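Local coordinates for periplasmic binding protein/LacI transcriptional regulator (Brachyspira murdochii, PDB 4KQC), which probably binds a carbohydrate in the cleft between its two lobes, as a periplasmic solute-binding protein serving an ABC transporter, at residues H16-T21 with Y274-Q279; S38-E43 with D56-K61; E159-R164 with Y179-I184; K254-A259 with G263-S268; Y285-S288 with S292-N295. All blocks are in the same frame, centred on the assembly; numbering follows the deposited sequence.

Contact 1 (H16-T21 with Y274-Q279); sequences HKFWVT and YSIGFQ
Phe-18 and Thr-21, on the opening turn of helix 18-33, meet Tyr-274 and Ile-276, on the opening turn of helix 273-288, inside the first lobe of a type I periplasmic-binding-protein fold. That lobe is built from two separate parts of the chain, and this pairing brings them together. The evidence is a close backbone approach, with Thr-21 CA 5.3 Å from Tyr-274 CA, over a modest 175 Å² of buried surface.

On one side, Thr-21 turns OG1 beside its nitrogen (chi1 -55°), which leaves the methyl CG2 facing helix 273-288, 3.6 Å from Tyr-274 N and 3.9 Å from Tyr-274 CB. The two side chains cross at about a right angle, and Tyr-274 CD2 comes within 4.0 Å of Thr-21 O. The tyrosine also touches Ala-28 of helix 18-33, so it lies along that helix. The second point is deeper and wholly apolar: Phe-18 CZ reaches Ile-276 CD1 at 3.9 Å, again with the side chains nearly perpendicular. Phe-18 gets there because its chi1 of 178° swings the ring away from the backbone nitrogen. Pro-273 touches both Phe-18 and Thr-21, completing the join.

Phe-18 further touches Asp-93 and Gln-271, a setting consistent with the edge of the interlobe cleft where relatives hold their sugar. Its ring also leans on its sequence neighbour: Phe-18 CD1 stands 3.6 Å above one face of the Trp-19 indole, offset toward the rim, while His-16 O lies at the indole's edge, in its plane.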
# COMPACT_ATOMS: atom_id res chain seq x y z
N HIS A 16 -9.26 5.91 6.23
CA HIS A 16 -8.11 6.58 5.61
C HIS A 16 -8.65 7.43 4.48
O HIS A 16 -9.43 6.92 3.67
CB HIS A 16 -7.11 5.57 5.09
CG HIS A 16 -6.65 4.61 6.16
ND1 HIS A 16 -5.92 5.02 7.26
CD2 HIS A 16 -6.88 3.29 6.33
CE1 HIS A 16 -5.69 3.98 8.05
NE2 HIS A 16 -6.27 2.92 7.51
N LYS A 17 -8.26 8.71 4.44
CA LYS A 17 -8.82 9.66 3.45
C LYS A 17 -8.44 9.41 1.99
O LYS A 17 -9.01 10.01 1.09
CB LYS A 17 -8.44 11.09 3.79
CG LYS A 17 -9.06 11.67 5.06
CD LYS A 17 -8.50 13.10 5.23
CE LYS A 17 -8.56 13.64 6.66
NZ LYS A 17 -9.81 14.42 6.86
N PHE A 18 -7.43 8.56 1.78
CA PHE A 18 -7.19 7.95 0.46
C PHE A 18 -8.52 7.63 -0.20
O PHE A 18 -8.70 7.84 -1.37
CB PHE A 18 -6.41 6.68 0.75
CG PHE A 18 -6.06 5.80 -0.44
CD1 PHE A 18 -6.90 4.79 -0.87
CD2 PHE A 18 -4.81 5.94 -1.09
CE1 PHE A 18 -6.51 3.90 -1.85
CE2 PHE A 18 -4.44 5.04 -2.11
CZ PHE A 18 -5.30 4.06 -2.51
N TRP A 19 -9.46 7.06 0.57
CA TRP A 19 -10.70 6.55 0.02
C TRP A 19 -11.69 7.64 -0.41
O TRP A 19 -12.55 7.38 -1.27
CB TRP A 19 -11.34 5.50 0.99
CG TRP A 19 -10.55 4.27 0.95
CD1 TRP A 19 -9.51 3.94 1.73
CD2 TRP A 19 -10.66 3.23 -0.01
NE1 TRP A 19 -8.97 2.75 1.35
CE2 TRP A 19 -9.65 2.29 0.26
CE3 TRP A 19 -11.55 2.98 -1.05
CZ2 TRP A 19 -9.48 1.13 -0.49
CZ3 TRP A 19 -11.34 1.78 -1.78
CH2 TRP A 19 -10.33 0.91 -1.48
N VAL A 20 -11.53 8.87 0.09
CA VAL A 20 -12.29 9.99 -0.42
C VAL A 20 -11.90 10.26 -1.88
O VAL A 20 -12.72 10.47 -2.79
CB VAL A 20 -12.04 11.21 0.46
CG1 VAL A 20 -12.70 12.46 -0.09
CG2 VAL A 20 -12.58 10.92 1.85
N THR A 21 -10.59 10.17 -2.12
CA THR A 21 -10.12 10.37 -3.47
C THR A 21 -10.51 9.21 -4.45
O THR A 21 -10.85 9.45 -5.62
CB THR A 21 -8.61 10.58 -3.48
OG1 THR A 21 -8.30 11.69 -2.59
CG2 THR A 21 -8.16 10.85 -4.88
N TYR A 274 -7.32 8.25 -7.20
CA TYR A 274 -8.33 8.63 -8.15
C TYR A 274 -8.45 7.66 -9.32
O TYR A 274 -9.54 7.26 -9.73
CB TYR A 274 -8.06 10.02 -8.66
CG TYR A 274 -9.13 10.56 -9.54
CD1 TYR A 274 -9.15 10.26 -10.91
CD2 TYR A 274 -10.06 11.47 -9.04
CE1 TYR A 274 -10.13 10.83 -11.74
CE2 TYR A 274 -11.02 12.06 -9.87
CZ TYR A 274 -11.04 11.72 -11.22
OH TYR A 274 -11.99 12.25 -12.12
N SER A 275 -7.32 7.29 -9.88
CA SER A 275 -7.28 6.32 -10.96
C SER A 275 -7.77 4.96 -10.57
O SER A 275 -8.42 4.29 -11.36
CB SER A 275 -5.86 6.20 -11.52
OG SER A 275 -5.89 5.46 -12.74
N ILE A 276 -7.45 4.54 -9.35
CA ILE A 276 -7.97 3.27 -8.83
C ILE A 276 -9.47 3.30 -8.89
O ILE A 276 -10.10 2.39 -9.39
CB ILE A 276 -7.43 2.99 -7.45
CG1 ILE A 276 -5.93 2.68 -7.53
CG2 ILE A 276 -8.17 1.88 -6.79
CD1 ILE A 276 -5.21 2.70 -6.20
N GLY A 277 -10.07 4.34 -8.39
CA GLY A 277 -11.53 4.40 -8.42
C GLY A 277 -12.11 4.56 -9.81
O GLY A 277 -13.09 3.92 -10.17
N PHE A 278 -11.50 5.39 -10.62
CA PHE A 278 -12.01 5.63 -11.96
C PHE A 278 -11.95 4.32 -12.78
O PHE A 278 -12.93 3.94 -13.48
CB PHE A 278 -11.21 6.74 -12.63
CG PHE A 278 -11.81 7.21 -13.89
CD1 PHE A 278 -11.61 6.52 -15.07
CD2 PHE A 278 -12.53 8.37 -13.91
CE1 PHE A 278 -12.16 6.96 -16.26
CE2 PHE A 278 -13.11 8.80 -15.09
CZ PHE A 278 -12.93 8.07 -16.26
N GLN A 279 -10.82 3.64 -12.68
CA GLN A 279 -10.59 2.40 -13.46
C GLN A 279 -11.45 1.26 -12.95
O GLN A 279 -11.93 0.45 -13.76
CB GLN A 279 -9.14 2.02 -13.52
CG GLN A 279 -8.32 3.05 -14.34
CD GLN A 279 -8.77 3.17 -15.79
OE1 GLN A 279 -9.21 2.20 -16.39
NE2 GLN A 279 -8.70 4.38 -16.36

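Contact 2 (S38-E43 with D56-K61); sequences SFVGPE and DSEINK
Ser-38 and Val-40, two apart on the weakly bonded end of strand 36-40, both direct CB at helix 48-60, whose Glu-58 points back. The backbones stay well apart: the closest alpha carbons, Ser-38 CA and Glu-58 CA, are separated by 8.4 Å, so side chains alone bridge the gap.

Glu-58 does most of the bridging. Chi1 of -70° sets its CG 4.0 Å from Val-40 CG2, the two side chains crossing at a slant, and the bend at chi2 (-59°) brings the carboxylate to Ser-38. There Ser-38 OG donates a weak hydrogen bond to Glu-58 OE1 at 2.9 Å; the same oxygen has a stronger partner in the hydroxyl of Tyr-6, on the adjacent strand 6-10. The other oxygen is taken within the helix segment, where Lys-61 NZ forms a salt bridge to Glu-58 OE2 at 2.8 Å, meeting it on the syn side and 21° out of the carboxylate plane. Both oxygens of this buried acid are thus engaged. Were this acid an alanine, the Lys-61 ammonium would probably lose its carboxylate mate, Ser-38 and the Tyr-6 hydroxyl a partner, and a gap would open beside Val-40.

Phe-39 faces the reverse side of the sheet and packs on helix 18-33. Helices on both faces of a parallel sheet, here at its outermost strand 36-40, mark the Rossmann-like layering of periplasmic binding proteins, with helix 48-60 carrying the chain over to strand 66-68.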
# COMPACT_ATOMS: atom_id res chain seq x y z
N SER A 38 -23.35 2.87 -5.98
CA SER A 38 -23.25 2.91 -4.55
C SER A 38 -21.77 2.95 -4.19
O SER A 38 -20.92 2.49 -4.97
CB SER A 38 -23.99 1.69 -3.94
OG SER A 38 -23.22 0.50 -4.17
N PHE A 39 -21.38 3.59 -3.11
CA PHE A 39 -19.97 3.55 -2.71
C PHE A 39 -19.97 3.34 -1.21
O PHE A 39 -20.18 4.28 -0.48
CB PHE A 39 -19.20 4.82 -3.11
CG PHE A 39 -17.68 4.67 -3.02
CD1 PHE A 39 -17.00 4.86 -1.81
CD2 PHE A 39 -16.95 4.38 -4.15
CE1 PHE A 39 -15.62 4.74 -1.75
CE2 PHE A 39 -15.56 4.20 -4.10
CZ PHE A 39 -14.89 4.40 -2.89
N VAL A 40 -19.88 2.09 -0.78
CA VAL A 40 -20.22 1.72 0.57
C VAL A 40 -19.07 0.98 1.23
O VAL A 40 -18.51 0.02 0.66
CB VAL A 40 -21.50 0.82 0.67
CG1 VAL A 40 -22.67 1.61 0.18
CG2 VAL A 40 -21.40 -0.52 -0.06
N GLY A 41 -18.81 1.31 2.50
CA GLY A 41 -17.74 0.62 3.21
C GLY A 41 -17.89 0.71 4.71
O GLY A 41 -18.71 1.49 5.22
N PRO A 42 -17.09 -0.06 5.44
CA PRO A 42 -17.14 -0.11 6.91
C PRO A 42 -16.61 1.12 7.55
O PRO A 42 -15.84 1.85 6.93
CB PRO A 42 -16.32 -1.34 7.23
CG PRO A 42 -15.31 -1.38 6.16
CD PRO A 42 -16.07 -1.02 4.95
N GLU A 43 -16.98 1.38 8.79
CA GLU A 43 -16.53 2.60 9.49
C GLU A 43 -15.02 2.60 9.69
O GLU A 43 -14.37 3.63 9.47
CB GLU A 43 -17.23 2.76 10.84
CG GLU A 43 -16.63 3.87 11.71
CD GLU A 43 -17.58 4.43 12.76
OE1 GLU A 43 -18.80 4.29 12.57
OE2 GLU A 43 -17.09 5.02 13.76
N ASP A 56 -23.33 -8.31 1.01
CA ASP A 56 -24.57 -9.02 0.85
C ASP A 56 -25.74 -8.18 0.44
O ASP A 56 -26.53 -8.59 -0.43
CB ASP A 56 -24.93 -9.72 2.15
CG ASP A 56 -24.14 -11.05 2.32
OD1 ASP A 56 -23.85 -11.71 1.30
OD2 ASP A 56 -23.87 -11.47 3.47
N SER A 57 -25.91 -7.05 1.13
CA SER A 57 -26.97 -6.11 0.81
C SER A 57 -26.91 -5.63 -0.64
O SER A 57 -27.92 -5.54 -1.32
CB SER A 57 -26.94 -4.96 1.85
OG SER A 57 -27.38 -5.44 3.15
N GLU A 58 -25.71 -5.37 -1.16
CA GLU A 58 -25.55 -4.93 -2.51
C GLU A 58 -25.83 -6.09 -3.51
O GLU A 58 -26.42 -5.85 -4.56
CB GLU A 58 -24.12 -4.36 -2.72
CG GLU A 58 -23.89 -3.04 -2.02
CD GLU A 58 -24.85 -1.94 -2.49
OE1 GLU A 58 -24.94 -1.74 -3.69
OE2 GLU A 58 -25.62 -1.32 -1.68
N ILE A 59 -25.41 -7.29 -3.17
CA ILE A 59 -25.67 -8.44 -4.04
C ILE A 59 -27.20 -8.58 -4.20
O ILE A 59 -27.72 -8.84 -5.29
CB ILE A 59 -25.08 -9.73 -3.45
CG1 ILE A 59 -23.56 -9.70 -3.46
CG2 ILE A 59 -25.59 -10.93 -4.24
CD1 ILE A 59 -22.90 -10.75 -2.62
N ASN A 60 -27.92 -8.46 -3.11
CA ASN A 60 -29.35 -8.59 -3.12
C ASN A 60 -30.10 -7.63 -4.02
O ASN A 60 -31.24 -7.91 -4.44
CB ASN A 60 -29.90 -8.46 -1.68
CG ASN A 60 -29.50 -9.58 -0.76
OD1 ASN A 60 -29.01 -10.60 -1.19
ND2 ASN A 60 -29.64 -9.35 0.52
N LYS A 61 -29.48 -6.47 -4.33
CA LYS A 61 -30.01 -5.48 -5.28
C LYS A 61 -29.99 -5.86 -6.76
O LYS A 61 -30.52 -5.09 -7.62
CB LYS A 61 -29.29 -4.15 -5.11
CG LYS A 61 -29.47 -3.56 -3.71
CD LYS A 61 -28.75 -2.21 -3.62
CE LYS A 61 -28.94 -1.56 -2.27
NZ LYS A 61 -28.15 -0.30 -2.19

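Contact 3 (E159-R164 with Y179-I184); sequences EGFVKR and YALQVI
Val-162 and Leu-181 form the tight part of this contact, their side chains sliding past each other in opposite directions. Leu-181 CD1 sits 3.8 Å from Val-162 CG1 and 3.9 Å from Val-162 CA, so the methyl reaches the helix backbone as well as the valine side chain. The other branch is also occupied: Leu-181 CD2 comes up to the edge of the Phe-161 ring, near its plane, at 4.1 Å from CE1. With chi1 near 180°, Phe-161 sends its ring past the helix toward the strand.

The looser side lies at Val-183, a solvent-exposed residue. It gives a single methyl contact, Val-183 CG2 to Val-162 CG2 at 4.0 Å, and covers far less surface than Leu-181 does.

Helix 159-164 and strand 179-184 run almost antiparallel, their short axes 172° apart and 10.4 Å from each other at closest. This is the return step of a beta-alpha-beta unit: strand 141-146 leads into helix 152-171, which leads back to strand 179-184, bonded alongside the first. Strand 179-184 is outermost in its sheet, and Phe-161 continues inward, touching Val-145 and helix 113-133 and stacking on Tyr-210 of strand 208-211.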
# COMPACT_ATOMS: atom_id res chain seq x y z
N GLU A 159 8.18 -8.43 -0.51
CA GLU A 159 8.89 -9.25 -1.53
C GLU A 159 9.41 -8.34 -2.62
O GLU A 159 10.51 -8.54 -3.12
CB GLU A 159 8.00 -10.35 -2.15
CG GLU A 159 7.94 -11.69 -1.40
CD GLU A 159 7.19 -12.85 -2.13
OE1 GLU A 159 6.56 -12.67 -3.22
OE2 GLU A 159 7.21 -13.96 -1.58
N GLY A 160 8.59 -7.38 -3.05
CA GLY A 160 9.00 -6.46 -4.15
C GLY A 160 10.30 -5.73 -3.83
O GLY A 160 11.18 -5.55 -4.71
N PHE A 161 10.40 -5.23 -2.61
CA PHE A 161 11.57 -4.56 -2.09
C PHE A 161 12.74 -5.56 -1.98
O PHE A 161 13.84 -5.33 -2.42
CB PHE A 161 11.24 -3.91 -0.71
CG PHE A 161 12.43 -3.20 -0.10
CD1 PHE A 161 13.35 -3.90 0.64
CD2 PHE A 161 12.64 -1.84 -0.30
CE1 PHE A 161 14.48 -3.30 1.14
CE2 PHE A 161 13.73 -1.22 0.27
CZ PHE A 161 14.66 -1.93 0.94
N VAL A 162 12.50 -6.69 -1.30
CA VAL A 162 13.57 -7.65 -1.07
C VAL A 162 14.19 -8.11 -2.40
O VAL A 162 15.42 -8.17 -2.53
CB VAL A 162 13.03 -8.85 -0.23
CG1 VAL A 162 14.03 -9.97 -0.15
CG2 VAL A 162 12.75 -8.34 1.16
N LYS A 163 13.33 -8.48 -3.37
CA LYS A 163 13.78 -9.01 -4.68
C LYS A 163 14.63 -7.96 -5.36
O LYS A 163 15.75 -8.24 -5.80
CB LYS A 163 12.58 -9.42 -5.58
CG LYS A 163 12.94 -10.08 -6.92
CD LYS A 163 12.99 -11.62 -6.84
CE LYS A 163 13.47 -12.30 -8.14
NZ LYS A 163 12.48 -12.26 -9.26
N ARG A 164 14.13 -6.73 -5.44
CA ARG A 164 14.88 -5.71 -6.18
C ARG A 164 16.17 -5.33 -5.44
O ARG A 164 17.23 -5.17 -6.06
CB ARG A 164 14.03 -4.48 -6.43
CG ARG A 164 14.73 -3.37 -7.20
CD ARG A 164 15.11 -3.82 -8.59
NE ARG A 164 15.58 -2.70 -9.40
CZ ARG A 164 16.25 -2.79 -10.55
NH1 ARG A 164 16.49 -3.97 -11.13
NH2 ARG A 164 16.66 -1.68 -11.14
N TYR A 179 25.58 -7.38 3.23
CA TYR A 179 24.32 -6.83 3.68
C TYR A 179 23.41 -7.95 4.09
O TYR A 179 23.50 -9.11 3.60
CB TYR A 179 23.67 -5.94 2.61
CG TYR A 179 23.06 -6.74 1.50
CD1 TYR A 179 23.84 -7.18 0.42
CD2 TYR A 179 21.75 -7.11 1.51
CE1 TYR A 179 23.33 -8.01 -0.56
CE2 TYR A 179 21.21 -7.90 0.51
CZ TYR A 179 21.99 -8.34 -0.52
OH TYR A 179 21.49 -9.16 -1.50
N ALA A 180 22.46 -7.64 4.97
CA ALA A 180 21.34 -8.55 5.30
C ALA A 180 20.04 -7.80 5.45
O ALA A 180 20.01 -6.74 6.08
CB ALA A 180 21.62 -9.25 6.61
N LEU A 181 18.99 -8.32 4.87
CA LEU A 181 17.69 -7.71 4.95
C LEU A 181 16.97 -8.43 6.12
O LEU A 181 16.97 -9.66 6.18
CB LEU A 181 16.92 -7.89 3.65
CG LEU A 181 17.52 -7.25 2.41
CD1 LEU A 181 16.84 -7.67 1.10
CD2 LEU A 181 17.50 -5.75 2.58
N GLN A 182 16.39 -7.68 7.03
CA GLN A 182 15.71 -8.22 8.18
C GLN A 182 14.22 -7.94 7.99
O GLN A 182 13.81 -6.80 8.11
CB GLN A 182 16.22 -7.54 9.42
CG GLN A 182 17.69 -7.74 9.61
CD GLN A 182 18.17 -7.08 10.89
OE1 GLN A 182 17.72 -5.99 11.25
NE2 GLN A 182 19.10 -7.75 11.58
N VAL A 183 13.45 -8.97 7.68
CA VAL A 183 12.04 -8.82 7.36
C VAL A 183 11.27 -9.07 8.69
O VAL A 183 11.40 -10.15 9.30
CB VAL A 183 11.58 -9.73 6.20
CG1 VAL A 183 10.10 -9.48 5.91
CG2 VAL A 183 12.46 -9.44 4.98
N ILE A 184 10.57 -8.05 9.16
CA ILE A 184 9.91 -8.08 10.47
C ILE A 184 8.42 -7.80 10.24
O ILE A 184 8.03 -6.79 9.63
CB ILE A 184 10.50 -6.97 11.36
CG1 ILE A 184 11.98 -7.22 11.60
CG2 ILE A 184 9.75 -6.87 12.67
CD1 ILE A 184 12.77 -5.96 11.86

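Contact 4 (K254-A259 with G263-S268); sequences KPQLDA and GIIQGS
Ala-259 O is gripped by two backbone N-H groups of the turn that follows its helix. Ile-264 N donates at 2.9 Å, in the carbonyl plane, and Ile-265 N at 3.2 Å, from well above that plane. The first bond is bent (130° at the hydrogen) and the second nearly straight (168°). Gly-263, with a positive phi, ends the helix in a Schellman motif and turns the chain so that both amides face the carbonyl.

Beneath this turn, Ile-265 CD1 packs 3.6 Å from Ala-259 CB. A turn earlier in the helix, the extended Gln-256 reaches the incoming strand: Ser-268 OG donates to Gln-256 OE1 at 2.7 Å from above the amide plane, 36° out of it. Gln-256 NE2 bonds to the carbonyls of Phe-250 and Ser-252, so both ends of this buried amide are held. A leucine here would probably leave the Ser-268 hydroxyl and those two carbonyls without their partner.

Helix 254-261 is the connecting arm between the parallel strands 246-250 and 267-270. Leu-221 and Ala-217 of helix 214-223 cover its Ala-259 and Gln-256, while Ser-268 bonds through its backbone to Tyr-303 of the antiparallel strand 301-303.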
# COMPACT_ATOMS: atom_id res chain seq x y z
N LYS A 254 -1.12 12.36 7.08
CA LYS A 254 -0.42 13.51 7.62
C LYS A 254 0.86 13.21 8.39
O LYS A 254 1.84 13.89 8.21
CB LYS A 254 -1.35 14.36 8.49
CG LYS A 254 -0.72 15.58 9.13
CD LYS A 254 -1.08 16.87 8.44
CE LYS A 254 -0.46 18.07 9.14
NZ LYS A 254 0.43 18.80 8.20
N PRO A 255 0.83 12.20 9.31
CA PRO A 255 2.11 12.01 10.05
C PRO A 255 3.30 11.70 9.14
O PRO A 255 4.38 12.22 9.36
CB PRO A 255 1.82 10.84 10.98
CG PRO A 255 0.35 10.73 11.04
CD PRO A 255 -0.20 11.27 9.74
N GLN A 256 3.07 10.84 8.16
CA GLN A 256 4.09 10.52 7.18
C GLN A 256 4.53 11.74 6.36
O GLN A 256 5.72 11.87 6.04
CB GLN A 256 3.63 9.36 6.27
CG GLN A 256 4.71 8.85 5.34
CD GLN A 256 4.48 7.45 4.75
OE1 GLN A 256 5.42 6.81 4.26
NE2 GLN A 256 3.22 6.96 4.79
N LEU A 257 3.57 12.55 5.91
CA LEU A 257 3.90 13.73 5.10
C LEU A 257 4.73 14.67 5.92
O LEU A 257 5.74 15.21 5.48
CB LEU A 257 2.61 14.43 4.65
CG LEU A 257 1.75 13.64 3.65
CD1 LEU A 257 0.45 14.33 3.31
CD2 LEU A 257 2.59 13.44 2.42
N ASP A 258 4.32 14.93 7.16
CA ASP A 258 5.11 15.82 8.01
C ASP A 258 6.52 15.26 8.26
O ASP A 258 7.49 16.04 8.30
CB ASP A 258 4.41 15.98 9.36
CG ASP A 258 3.18 16.84 9.27
OD1 ASP A 258 2.99 17.53 8.23
OD2 ASP A 258 2.41 16.83 10.27
N ALA A 259 6.63 13.93 8.46
CA ALA A 259 7.96 13.30 8.66
C ALA A 259 8.84 13.51 7.44
O ALA A 259 10.06 13.64 7.56
CB ALA A 259 7.85 11.84 8.98
N GLY A 263 12.34 15.79 7.38
CA GLY A 263 13.57 15.08 7.13
C GLY A 263 13.82 13.77 7.88
O GLY A 263 14.92 13.22 7.83
N ILE A 264 12.79 13.28 8.60
CA ILE A 264 12.85 12.02 9.30
C ILE A 264 12.72 10.82 8.32
O ILE A 264 13.40 9.84 8.46
CB ILE A 264 11.76 11.96 10.41
CG1 ILE A 264 11.95 13.13 11.41
CG2 ILE A 264 11.83 10.61 11.13
CD1 ILE A 264 10.72 13.44 12.20
N ILE A 265 11.87 10.99 7.32
CA ILE A 265 11.65 9.97 6.30
C ILE A 265 12.13 10.59 5.00
O ILE A 265 11.74 11.73 4.68
CB ILE A 265 10.14 9.54 6.24
CG1 ILE A 265 9.75 8.87 7.53
CG2 ILE A 265 9.87 8.69 5.02
CD1 ILE A 265 8.27 8.50 7.62
N GLN A 266 13.00 9.89 4.26
CA GLN A 266 13.63 10.46 3.08
C GLN A 266 12.65 10.56 1.92
O GLN A 266 12.76 11.47 1.10
CB GLN A 266 14.88 9.68 2.66
CG GLN A 266 16.00 9.71 3.69
CD GLN A 266 16.16 11.10 4.32
OE1 GLN A 266 15.84 11.34 5.52
NE2 GLN A 266 16.59 12.05 3.49
N GLY A 267 11.68 9.67 1.85
CA GLY A 267 10.76 9.66 0.72
C GLY A 267 9.89 8.43 0.86
O GLY A 267 10.24 7.52 1.66
N SER A 268 8.86 8.39 0.06
CA SER A 268 7.93 7.27 0.01
C SER A 268 7.33 7.11 -1.34
O SER A 268 7.47 7.97 -2.23
CB SER A 268 6.79 7.49 1.04
OG SER A 268 7.26 7.42 2.38

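Contact 5 (Y285-S288 with S292-N295); sequences YKAS and SVSN
Val-293 CG1 lies over one face of the peptide group that joins Lys-286 to Ala-287, about 3.7 Å above its plane and near the nitrogen in projection, Ala-287 N being 3.9 Å away. No aromatic ring shares in the contact: the Tyr-285 side chain starts off away from the loop. The preceding peptide is met by a hydroxyl instead, Ser-288 OG donating to Tyr-285 O at 2.6 Å, tilted 19° from the carbonyl plane.

The same valine methyl makes all the remaining approaches. It stands 3.8 Å from Lys-286 CB and 4.3 Å from Ala-287 CB, lying against the bases of two consecutive helix residues, nearer to the lysine. The CB of Val-293 already points at the helix, and a chi1 of -65°, with CG1 anti to the carbonyl carbon, carries that methyl onto it. Beyond CB, Lys-286 runs out extended and leads away from the loop, so its contribution is made by the aliphatic root alone.

Segment 285-288 is the last turn of helix 273-288, and residues 292-295 carry the chain on to strand 296-297, one of the two outermost strands of the six-stranded parallel sheet in the first lobe. The alpha carbons of Ala-287 and Val-293 come within 6.5 Å, and the segments bury 118 Å² in all. Val-293 also rests on Leu-106 and Ala-107 of strand 105-110, and Leu-106 touches Ala-287 as well, so one sheet residue meets both partners. Two residues on from the valine, Asn-295 OD1 accepts a hydrogen bond from the backbone nitrogen of Thr-108 in that strand.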
# COMPACT_ATOMS: atom_id res chain seq x y z
N TYR A 285 -18.26 -1.28 -15.52
CA TYR A 285 -19.15 -0.86 -16.56
C TYR A 285 -18.95 -1.68 -17.79
O TYR A 285 -19.94 -2.19 -18.38
CB TYR A 285 -19.03 0.65 -16.79
CG TYR A 285 -19.92 1.09 -17.92
CD1 TYR A 285 -21.24 1.26 -17.70
CD2 TYR A 285 -19.41 1.32 -19.18
CE1 TYR A 285 -22.11 1.65 -18.69
CE2 TYR A 285 -20.26 1.71 -20.22
CZ TYR A 285 -21.61 1.86 -19.94
OH TYR A 285 -22.56 2.25 -20.89
N LYS A 286 -17.71 -1.80 -18.24
CA LYS A 286 -17.42 -2.59 -19.47
C LYS A 286 -17.84 -4.03 -19.30
O LYS A 286 -18.47 -4.64 -20.21
CB LYS A 286 -15.93 -2.53 -19.83
CG LYS A 286 -15.49 -1.13 -20.28
CD LYS A 286 -14.00 -1.12 -20.60
CE LYS A 286 -13.67 0.15 -21.36
NZ LYS A 286 -12.21 0.41 -21.45
N ALA A 287 -17.54 -4.61 -18.12
CA ALA A 287 -17.93 -6.01 -17.84
C ALA A 287 -19.45 -6.13 -17.81
O ALA A 287 -19.98 -7.17 -18.26
CB ALA A 287 -17.32 -6.49 -16.54
N SER A 288 -20.16 -5.08 -17.37
CA SER A 288 -21.62 -5.10 -17.34
C SER A 288 -22.23 -5.13 -18.74
O SER A 288 -23.36 -5.55 -18.91
CB SER A 288 -22.18 -3.93 -16.54
OG SER A 288 -22.25 -2.71 -17.22
N SER A 292 -14.96 -7.55 -23.00
CA SER A 292 -13.80 -8.17 -22.40
C SER A 292 -13.03 -7.15 -21.58
O SER A 292 -12.89 -5.98 -21.98
CB SER A 292 -12.89 -8.76 -23.46
OG SER A 292 -12.55 -7.79 -24.41
N VAL A 293 -12.56 -7.59 -20.41
CA VAL A 293 -11.75 -6.74 -19.55
C VAL A 293 -10.47 -7.43 -19.11
O VAL A 293 -10.37 -8.66 -19.10
CB VAL A 293 -12.56 -6.30 -18.29
CG1 VAL A 293 -13.75 -5.40 -18.66
CG2 VAL A 293 -13.04 -7.47 -17.45
N SER A 294 -9.50 -6.61 -18.70
CA SER A 294 -8.20 -7.09 -18.24
C SER A 294 -7.73 -6.29 -17.06
O SER A 294 -8.17 -5.16 -16.83
CB SER A 294 -7.19 -6.90 -19.39
OG SER A 294 -7.43 -7.86 -20.43
N ASN A 295 -6.86 -6.89 -16.26
CA ASN A 295 -6.28 -6.19 -15.13
C ASN A 295 -5.66 -4.87 -15.55
O ASN A 295 -5.05 -4.75 -16.64
CB ASN A 295 -5.21 -7.01 -14.50
CG ASN A 295 -5.74 -8.24 -13.85
OD1 ASN A 295 -6.89 -8.28 -13.34
ND2 ASN A 295 -4.89 -9.26 -13.77

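In the fold
The five contacts divide between the two lobes. Contacts 1, 2 and 5 belong to the lobe around the all-parallel sheet; contacts 3 and 4 reach the mixed sheet of the other lobe, their centres 21 Å apart. Contact 1 joins residues 253 positions apart and encloses contacts 2, 3 and 4 along the chain, whereas contact 5 follows it on the same helix 273-288, with centres 19 Å apart. Contacts 1 and 2 touch, Trp-19 CE3 lying 4.1 Å from Phe-39 CZ. The centres of contacts 2 and 3 are 38 Å apart, on opposite sides of the chain's centre. The chain therefore crosses between lobes and returns, as expected for a protein that probably closes around its ligand.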